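Local coordinates for acyl-[acyl-carrier-protein]--UDP-N-acetylglucosamine O-acyltransferase (Acinetobacter baumannii, PDB 4E6U), which probably transfers an acyl chain from acyl carrier protein to UDP-N-acetylglucosamine, a step of lipopolysaccharide synthesis, at residues Gly29-Ile34 with His47-Val52; Ser159-Phe164 with Ser177-Asp182; Cys165-Tyr170 with Lys181-Tyr186. All coordinates share one frame; numbering follows the deposited sequence.

Contact 1 of 3, residues Gly29-Ile34 with His47-Val52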
loop_
_atom_site.group_PDB
_atom_site.type_symbol
_atom_site.label_atom_id
_atom_site.label_comp_id
_atom_site.label_asym_id
_atom_site.label_seq_id
_atom_site.Cartn_x
_atom_site.Cartn_y
_atom_site.Cartn_z
ATOM N N GLY A 29 -2.013 21.554 -14.194
ATOM C CA GLY A 29 -1.545 20.852 -15.377
ATOM C C GLY A 29 -2.628 20.168 -16.191
ATOM O O GLY A 29 -3.824 20.232 -15.882
ATOM N N PRO A 30 -2.201 19.483 -17.256
ATOM C CA PRO A 30 -3.161 18.848 -18.133
ATOM C C PRO A 30 -4.048 17.810 -17.443
ATOM O O PRO A 30 -3.602 17.101 -16.532
ATOM C CB PRO A 30 -2.284 18.136 -19.171
ATOM C CG PRO A 30 -0.962 18.801 -19.124
ATOM C CD PRO A 30 -0.815 19.375 -17.742
ATOM N N TYR A 31 -5.306 17.763 -17.861
ATOM C CA TYR A 31 -6.220 16.692 -17.486
ATOM C C TYR A 31 -6.559 16.681 -16.010
ATOM O O TYR A 31 -6.918 15.650 -15.477
ATOM C CB TYR A 31 -5.702 15.316 -17.995
ATOM C CG TYR A 31 -5.332 15.335 -19.461
ATOM C CD1 TYR A 31 -4.057 14.973 -19.919
ATOM C CD2 TYR A 31 -6.259 15.758 -20.401
ATOM C CE1 TYR A 31 -3.755 15.010 -21.294
ATOM C CE2 TYR A 31 -5.960 15.822 -21.749
ATOM C CZ TYR A 31 -4.713 15.460 -22.185
ATOM O OH TYR A 31 -4.487 15.541 -23.548
ATOM N N CYS A 32 -6.417 17.824 -15.345
ATOM C CA CYS A 32 -6.929 17.981 -13.977
ATOM C C CYS A 32 -8.416 18.256 -13.965
ATOM O O CYS A 32 -8.959 18.867 -14.896
ATOM C CB CYS A 32 -6.236 19.149 -13.261
ATOM S SG CYS A 32 -4.512 18.820 -12.817
ATOM N N ILE A 33 -9.053 17.843 -12.883
ATOM C CA ILE A 33 -10.458 18.115 -12.663
ATOM C C ILE A 33 -10.581 18.885 -11.377
ATOM O O ILE A 33 -10.103 18.429 -10.331
ATOM C CB ILE A 33 -11.267 16.791 -12.532
ATOM C CG1 ILE A 33 -11.064 15.863 -13.747
ATOM C CG2 ILE A 33 -12.743 17.072 -12.205
ATOM C CD1 ILE A 33 -11.443 16.505 -15.075
ATOM N N ILE A 34 -11.185 20.060 -11.452
ATOM C CA ILE A 34 -11.454 20.868 -10.273
ATOM C C ILE A 34 -12.959 20.952 -10.090
ATOM O O ILE A 34 -13.669 21.521 -10.935
ATOM C CB ILE A 34 -10.868 22.302 -10.416
ATOM C CG1 ILE A 34 -9.388 22.288 -10.813
ATOM C CG2 ILE A 34 -11.123 23.112 -9.129
ATOM C CD1 ILE A 34 -8.478 21.549 -9.831
ATOM N N HIS A 47 0.111 19.338 -10.631
ATOM C CA HIS A 47 0.687 18.706 -11.819
ATOM C C HIS A 47 -0.445 18.252 -12.747
ATOM O O HIS A 47 -1.578 18.706 -12.612
ATOM C CB HIS A 47 1.570 17.555 -11.339
ATOM C CG HIS A 47 2.824 18.023 -10.674
ATOM N ND1 HIS A 47 4.078 17.809 -11.208
ATOM C CD2 HIS A 47 3.014 18.743 -9.540
ATOM C CE1 HIS A 47 4.986 18.358 -10.415
ATOM N NE2 HIS A 47 4.364 18.943 -9.406
ATOM N N SER A 48 -0.148 17.378 -13.704
ATOM C CA SER A 48 -1.219 16.793 -14.519
ATOM C C SER A 48 -2.033 15.798 -13.683
ATOM O O SER A 48 -1.578 15.320 -12.632
ATOM C CB SER A 48 -0.631 16.063 -15.733
ATOM O OG SER A 48 -0.006 14.834 -15.385
ATOM N N HIS A 49 -3.236 15.479 -14.147
ATOM C CA HIS A 49 -3.972 14.326 -13.625
ATOM C C HIS A 49 -4.289 14.393 -12.125
ATOM O O HIS A 49 -4.295 13.368 -11.429
ATOM C CB HIS A 49 -3.251 12.989 -13.914
ATOM C CG HIS A 49 -3.131 12.656 -15.363
ATOM N ND1 HIS A 49 -2.022 12.986 -16.112
ATOM C CD2 HIS A 49 -3.960 11.985 -16.192
ATOM C CE1 HIS A 49 -2.182 12.554 -17.344
ATOM N NE2 HIS A 49 -3.337 11.939 -17.422
ATOM N N VAL A 50 -4.573 15.592 -11.629
ATOM C CA VAL A 50 -5.051 15.756 -10.257
ATOM C C VAL A 50 -6.551 15.915 -10.275
ATOM O O VAL A 50 -7.078 16.697 -11.076
ATOM C CB VAL A 50 -4.394 16.979 -9.563
ATOM C CG1 VAL A 50 -4.973 17.178 -8.153
ATOM C CG2 VAL A 50 -2.864 16.799 -9.509
ATOM N N VAL A 51 -7.233 15.216 -9.377
ATOM C CA VAL A 51 -8.674 15.416 -9.182
ATOM C C VAL A 51 -8.903 16.072 -7.826
ATOM O O VAL A 51 -8.481 15.536 -6.795
ATOM C CB VAL A 51 -9.469 14.089 -9.274
ATOM C CG1 VAL A 51 -10.946 14.312 -8.854
ATOM C CG2 VAL A 51 -9.357 13.486 -10.682
ATOM N N VAL A 52 -9.513 17.254 -7.823
ATOM C CA VAL A 52 -10.032 17.850 -6.602
ATOM C C VAL A 52 -11.545 17.697 -6.678
ATOM O O VAL A 52 -12.216 18.372 -7.460
ATOM C CB VAL A 52 -9.612 19.317 -6.420
ATOM C CG1 VAL A 52 -10.031 19.781 -5.046
ATOM C CG2 VAL A 52 -8.115 19.509 -6.630
#

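Contact 2 of 3, residues Ser159-Phe164 with Ser177-Asp182. With EDO (1,2-ethanediol), chain I.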
loop_
_atom_site.group_PDB
_atom_site.type_symbol
_atom_site.label_atom_id
_atom_site.label_comp_id
_atom_site.label_asym_id
_atom_site.label_seq_id
_atom_site.Cartn_x
_atom_site.Cartn_y
_atom_site.Cartn_z
ATOM N N SER A 159 2.639 2.140 7.360
ATOM C CA SER A 159 1.976 2.083 8.656
ATOM C C SER A 159 0.502 2.420 8.515
ATOM O O SER A 159 0.087 3.081 7.542
ATOM C CB SER A 159 2.632 3.026 9.655
ATOM O OG SER A 159 3.972 2.629 9.908
ATOM N N GLY A 160 -0.288 1.944 9.471
ATOM C CA GLY A 160 -1.713 2.238 9.558
ATOM C C GLY A 160 -2.051 2.781 10.923
ATOM O O GLY A 160 -1.558 2.284 11.945
ATOM N N ILE A 161 -2.905 3.792 10.948
ATOM C CA ILE A 161 -3.375 4.380 12.194
ATOM C C ILE A 161 -4.876 4.188 12.286
ATOM O O ILE A 161 -5.622 4.685 11.461
ATOM C CB ILE A 161 -3.001 5.851 12.287
ATOM C CG1 ILE A 161 -1.489 6.009 12.086
ATOM C CG2 ILE A 161 -3.454 6.425 13.657
ATOM C CD1 ILE A 161 -1.030 7.426 11.934
ATOM N N HIS A 162 -5.308 3.453 13.306
ATOM C CA HIS A 162 -6.710 3.099 13.531
ATOM C C HIS A 162 -7.594 4.317 13.816
ATOM O O HIS A 162 -7.138 5.316 14.372
ATOM C CB HIS A 162 -6.762 2.128 14.733
ATOM C CG HIS A 162 -8.079 1.435 14.937
ATOM N ND1 HIS A 162 -9.105 1.971 15.692
ATOM C CD2 HIS A 162 -8.511 0.217 14.531
ATOM C CE1 HIS A 162 -10.120 1.120 15.716
ATOM N NE2 HIS A 162 -9.787 0.049 15.018
ATOM N N GLN A 163 -8.862 4.209 13.432
ATOM C CA GLN A 163 -9.847 5.287 13.670
ATOM C C GLN A 163 -9.825 5.816 15.103
ATOM O O GLN A 163 -9.642 5.051 16.068
ATOM C CB GLN A 163 -11.263 4.835 13.287
ATOM C CG GLN A 163 -11.721 3.591 14.032
ATOM C CD GLN A 163 -13.189 3.234 13.823
ATOM O OE1 GLN A 163 -13.914 3.904 13.097
ATOM N NE2 GLN A 163 -13.623 2.161 14.473
ATOM N N PHE A 164 -9.960 7.132 15.221
ATOM C CA PHE A 164 -10.078 7.847 16.504
ATOM C C PHE A 164 -8.790 7.967 17.295
ATOM O O PHE A 164 -8.767 8.626 18.340
ATOM C CB PHE A 164 -11.196 7.278 17.402
ATOM C CG PHE A 164 -12.558 7.407 16.805
ATOM C CD1 PHE A 164 -13.211 8.637 16.813
ATOM C CD2 PHE A 164 -13.188 6.312 16.231
ATOM C CE1 PHE A 164 -14.492 8.761 16.255
ATOM C CE2 PHE A 164 -14.453 6.438 15.666
ATOM C CZ PHE A 164 -15.092 7.663 15.682
ATOM N N SER A 177 4.121 -0.204 11.007
ATOM C CA SER A 177 3.427 -0.336 12.290
ATOM C C SER A 177 1.923 -0.331 12.140
ATOM O O SER A 177 1.372 0.252 11.192
ATOM C CB SER A 177 3.823 0.791 13.236
ATOM O OG SER A 177 5.202 0.793 13.507
ATOM N N LEU A 178 1.245 -0.968 13.087
ATOM C CA LEU A 178 -0.205 -0.908 13.196
ATOM C C LEU A 178 -0.510 -0.206 14.504
ATOM O O LEU A 178 -0.269 -0.756 15.571
ATOM C CB LEU A 178 -0.846 -2.304 13.133
ATOM C CG LEU A 178 -2.366 -2.361 13.338
ATOM C CD1 LEU A 178 -3.122 -1.597 12.241
ATOM C CD2 LEU A 178 -2.833 -3.811 13.402
ATOM N N ILE A 179 -0.993 1.022 14.422
ATOM C CA ILE A 179 -1.262 1.820 15.610
ATOM C C ILE A 179 -2.732 1.741 15.969
ATOM O O ILE A 179 -3.590 2.176 15.206
ATOM C CB ILE A 179 -0.824 3.290 15.399
ATOM C CG1 ILE A 179 0.676 3.368 15.065
ATOM C CG2 ILE A 179 -1.192 4.143 16.626
ATOM C CD1 ILE A 179 1.614 2.822 16.138
ATOM N N LEU A 180 -3.024 1.170 17.136
ATOM C CA LEU A 180 -4.409 0.932 17.551
ATOM C C LEU A 180 -4.858 1.810 18.710
ATOM O O LEU A 180 -6.051 1.847 19.032
ATOM C CB LEU A 180 -4.613 -0.543 17.926
ATOM C CG LEU A 180 -4.297 -1.575 16.850
ATOM C CD1 LEU A 180 -4.489 -2.979 17.427
ATOM C CD2 LEU A 180 -5.172 -1.368 15.623
ATOM N N LYS A 181 -3.903 2.503 19.329
ATOM C CA LYS A 181 -4.162 3.372 20.474
ATOM C C LYS A 181 -3.351 4.653 20.315
ATOM O O LYS A 181 -2.614 4.810 19.340
ATOM C CB LYS A 181 -3.817 2.652 21.786
ATOM C CG LYS A 181 -4.750 1.478 22.073
ATOM C CD LYS A 181 -4.487 0.900 23.437
ATOM C CE LYS A 181 -5.419 -0.247 23.717
ATOM N NZ LYS A 181 -4.997 -0.928 24.979
ATOM N N ASP A 182 -3.489 5.579 21.256
ATOM C CA ASP A 182 -2.868 6.888 21.105
ATOM C C ASP A 182 -1.369 6.830 21.295
ATOM O O ASP A 182 -0.873 6.015 22.099
ATOM C CB ASP A 182 -3.443 7.872 22.111
ATOM C CG ASP A 182 -4.883 8.222 21.838
ATOM O OD1 ASP A 182 -5.481 7.776 20.820
ATOM O OD2 ASP A 182 -5.427 8.976 22.670
HETATM C C1 EDO I . -13.197 -0.158 17.318
HETATM O O1 EDO I . -13.285 1.256 17.109
HETATM C C2 EDO I . -12.844 -0.429 18.775
HETATM O O2 EDO I . -11.592 -1.119 18.839
HETATM O O HOH W 1 -8.000 8.438 21.116
#

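Contact 3 of 3, residues Cys165-Tyr170 with Lys181-Tyr186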
loop_
_atom_site.group_PDB
_atom_site.type_symbol
_atom_site.label_atom_id
_atom_site.label_comp_id
_atom_site.label_asym_id
_atom_site.label_seq_id
_atom_site.Cartn_x
_atom_site.Cartn_y
_atom_site.Cartn_z
ATOM N N CYS A 165 -7.702 7.373 16.815
ATOM C CA CYS A 165 -6.430 7.537 17.509
ATOM C C CYS A 165 -5.894 8.969 17.463
ATOM O O CYS A 165 -6.239 9.757 16.565
ATOM C CB CYS A 165 -5.377 6.589 16.939
ATOM S SG CYS A 165 -5.659 4.855 17.345
ATOM N N LYS A 166 -5.050 9.298 18.435
ATOM C CA LYS A 166 -4.422 10.601 18.534
ATOM C C LYS A 166 -2.918 10.425 18.579
ATOM O O LYS A 166 -2.385 9.718 19.433
ATOM C CB LYS A 166 -4.942 11.352 19.776
ATOM C CG LYS A 166 -6.445 11.501 19.742
ATOM C CD LYS A 166 -7.028 12.152 21.000
ATOM C CE LYS A 166 -8.542 12.124 20.959
ATOM N NZ LYS A 166 -9.115 12.909 19.822
ATOM N N ILE A 167 -2.223 11.040 17.630
ATOM C CA ILE A 167 -0.783 10.906 17.480
ATOM C C ILE A 167 -0.203 12.279 17.705
ATOM O O ILE A 167 -0.365 13.202 16.886
ATOM C CB ILE A 167 -0.409 10.403 16.057
ATOM C CG1 ILE A 167 -1.283 9.208 15.656
ATOM C CG2 ILE A 167 1.085 10.122 15.976
ATOM C CD1 ILE A 167 -1.175 7.993 16.568
ATOM N N ASP A 168 0.412 12.465 18.865
ATOM C CA ASP A 168 0.755 13.811 19.288
ATOM C C ASP A 168 2.137 14.289 18.839
ATOM O O ASP A 168 2.930 13.532 18.256
ATOM C CB ASP A 168 0.514 13.967 20.800
ATOM C CG ASP A 168 -0.950 14.253 21.118
ATOM O OD1 ASP A 168 -1.735 14.553 20.196
ATOM O OD2 ASP A 168 -1.338 14.216 22.301
ATOM N N SER A 169 2.409 15.566 19.089
ATOM C CA SER A 169 3.564 16.212 18.480
ATOM C C SER A 169 4.889 15.579 18.810
ATOM O O SER A 169 5.078 15.090 19.932
ATOM C CB SER A 169 3.580 17.695 18.822
ATOM O OG SER A 169 2.422 18.316 18.307
ATOM N N TYR A 170 5.798 15.565 17.829
ATOM C CA TYR A 170 7.178 15.076 17.977
ATOM C C TYR A 170 7.302 13.568 18.160
ATOM O O TYR A 170 8.391 13.057 18.431
ATOM C CB TYR A 170 7.928 15.809 19.116
ATOM C CG TYR A 170 7.869 17.315 19.030
ATOM C CD1 TYR A 170 7.059 18.043 19.902
ATOM C CD2 TYR A 170 8.610 18.015 18.070
ATOM C CE1 TYR A 170 6.995 19.438 19.835
ATOM C CE2 TYR A 170 8.556 19.403 17.991
ATOM C CZ TYR A 170 7.740 20.103 18.868
ATOM O OH TYR A 170 7.697 21.479 18.779
ATOM N N LYS A 181 -3.903 2.503 19.329
ATOM C CA LYS A 181 -4.162 3.372 20.474
ATOM C C LYS A 181 -3.351 4.653 20.315
ATOM O O LYS A 181 -2.614 4.810 19.340
ATOM C CB LYS A 181 -3.817 2.652 21.786
ATOM C CG LYS A 181 -4.750 1.478 22.073
ATOM C CD LYS A 181 -4.487 0.900 23.437
ATOM C CE LYS A 181 -5.419 -0.247 23.717
ATOM N NZ LYS A 181 -4.997 -0.928 24.979
ATOM N N ASP A 182 -3.489 5.579 21.256
ATOM C CA ASP A 182 -2.868 6.888 21.105
ATOM C C ASP A 182 -1.369 6.830 21.295
ATOM O O ASP A 182 -0.873 6.015 22.099
ATOM C CB ASP A 182 -3.443 7.872 22.111
ATOM C CG ASP A 182 -4.883 8.222 21.838
ATOM O OD1 ASP A 182 -5.481 7.776 20.820
ATOM O OD2 ASP A 182 -5.427 8.976 22.670
ATOM N N VAL A 183 -0.649 7.690 20.577
ATOM C CA VAL A 183 0.789 7.811 20.733
ATOM C C VAL A 183 1.073 9.181 21.314
ATOM O O VAL A 183 0.888 10.196 20.647
ATOM C CB VAL A 183 1.545 7.604 19.400
ATOM C CG1 VAL A 183 3.060 7.743 19.597
ATOM C CG2 VAL A 183 1.209 6.229 18.822
ATOM N N PRO A 184 1.522 9.227 22.572
ATOM C CA PRO A 184 1.719 10.527 23.202
ATOM C C PRO A 184 2.859 11.345 22.608
ATOM O O PRO A 184 3.713 10.816 21.869
ATOM C CB PRO A 184 2.026 10.154 24.669
ATOM C CG PRO A 184 1.426 8.828 24.846
ATOM C CD PRO A 184 1.645 8.118 23.536
ATOM N N ALA A 185 2.871 12.633 22.948
ATOM C CA ALA A 185 3.904 13.565 22.514
ATOM C C ALA A 185 5.282 13.007 22.793
ATOM O O ALA A 185 5.508 12.404 23.855
ATOM C CB ALA A 185 3.732 14.925 23.219
ATOM N N TYR A 186 6.206 13.180 21.844
ATOM C CA TYR A 186 7.610 12.744 21.960
ATOM C C TYR A 186 7.859 11.237 21.914
ATOM O O TYR A 186 9.008 10.820 21.956
ATOM C CB TYR A 186 8.286 13.254 23.249
ATOM C CG TYR A 186 7.980 14.663 23.636
ATOM C CD1 TYR A 186 8.415 15.733 22.859
ATOM C CD2 TYR A 186 7.271 14.935 24.812
ATOM C CE1 TYR A 186 8.139 17.046 23.226
ATOM C CE2 TYR A 186 6.992 16.233 25.191
ATOM C CZ TYR A 186 7.427 17.286 24.400
ATOM O OH TYR A 186 7.148 18.573 24.795
#

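Contact 1 of 3, residues Gly29-Ile34 with His47-Val52
Ile33 and Ile34 pair in parallel with Val51 and Val52, stacking two successive coils on one face of a left-handed beta helix, near its N-terminal end. The ladder is short: Ile33 N reaches Val50 O at 2.9 Å, and Ile33 O accepts Val52 N at 2.8 Å. Branched residues suit these strands. Ile34 and Val52 run side by side into the coil interior, where CD1 of Ile34 lies 3.8 Å from CG2 of Val52 and both rest on Leu46. Ile33 and Val51 take the other face, against Ser48 of the third subunit.

Before the strands comes a corner. Gly29 to Cys32 form a type II turn, in which Tyr31 has a positive phi of 66°. Gly29 suits its place because the backbone at His47 and Ser48 fills the side to which a CB would point. Pro30 O takes the His49 N-H at 2.9 Å.

The backbone sets CB of Tyr31 over one face of the His49 imidazole, 4.3 Å from the ring centroid. With CG beside the backbone N (chi1 -50°), the phenol ring runs alongside, inclined at 50°, its CD1 4.0 Å from NE2 of His49. Ser48 OG holds that imidazole from its edge through ND1 (2.8 Å). Tyr31 OH bonds to Thr13 O of the second subunit, at the trimer interface. Stacked corners and short parallel strands are the signature of the hexapeptide-repeat acyltransferases.

Contact 2 of 3, residues Ser159-Phe164 with Ser177-Asp182
The His162 imidazole meets Leu180 obliquely, CD2 of the ring lying 3.9 Å from CD2 of Leu180, while a 1,2-ethanediol, probably from the crystallisation liquor, sits at its edge near CE1. Both residues belong to the last coils of the left-handed beta helix. CG of His162 turns opposite its backbone N (chi1 -168°), which carries the ring out beside Leu180. ND1 then donates to Gln163 O at 3.1 Å, the acceptor 22° out of the ring plane. The Phe164 ring stacks instead on His146 of the preceding coil.

In the parallel ladder behind these groups, Ile179 N gives a nearly straight bond to Gly160 O (2.8 Å), and His162 N another to Ile179 O (2.9 Å). Ile161 and Ile179 face the greasy interior, which suits branched aliphatic chains, and pack on Ile173 and Ile167. Serines suit the corner before the strands, because a short hydroxyl can serve the backbone: Ser159 OG accepts the Ser177 N-H at 3.0 Å and is also bonded to Gly156 O.

Where the segments diverge, water bridges them, and OD2 of Asp182 is bonded to Ser259. One molecule donates to Phe164 O at 2.9 Å and to Asp182 OD1 at 2.6 Å.

Contact 3 of 3, residues Cys165-Tyr170 with Lys181-Tyr186
Ile167 and Val183 form the closely packed middle of this contact, on the last turn of the left-handed beta helix, where the chain is about to pass into the helical C-terminal domain. The segments run nearly parallel, joined by a single bridge. Val183 N donates to Lys166 O, and Val183 O receives the Asp168 N-H in an almost straight bond (174° at the hydrogen). The side chains meet at an angle, with CD1 of Ile167 3.7 Å from CG2 of Val183; branched aliphatics suit this buried spot, and Ile167 also packs on Ile149 and Val153.

Further along, Ser169 O takes the Tyr186 N-H (2.9 Å), and the two tyrosines lie side by side. Their planes are nearly parallel (9°) but slid apart, with centroids at 5.8 Å, so the rings touch at CD1 of Tyr170 and CE1 of Tyr186 rather than stacking. Tyr186 OH bonds to Glu248 O, the hydroxyl at the far end of the ring reaching the C-terminal part of the chain. Pro184, having no N-H to satisfy, sits against Leu252 and Ser255 of helix 250-258.

At the other end the backbone is still held, by Asp182, but the lysine side chains are loose. Lys181 is exposed and its CB points away, as befits a long charged chain. Lys166 runs alongside Asp182, its CB 3.7 Å from the carboxylate CG, yet its amine goes on past: NZ stays 6.1 Å from OD2, which Ser259 binds, so any electrostatic attraction is probably modest.

An aspartate fits here because its carboxylate can stand in for a backbone carbonyl. CG lies beside the backbone N of Asp182 (chi1 -68°), which swings the carboxylate toward Lys166, and OD1 of Asp182 accepts the Lys166 N-H at 2.9 Å, approached from above the carboxylate plane.

Overall arrangement
Contacts 1 and 2 belong to one parallel sheet, a long face of the beta helix: contact 1 joins its second and third strands, contact 2 its last two, with centres about 31 Å apart. Contact 3 uses strand 166-167 of a second sheet, and its centre lies about 34 Å from that of contact 1. Along the chain contact 1 closes first, whereas contacts 2 and 3 end on the same stretch and share Lys181 and Asp182. Their centres are about 10 Å apart, and they touch where Cys165 SG packs 3.4 Å from Leu180 C. One coil geometry thus serves both ends of the prism, the later one leading into the C-terminal helices.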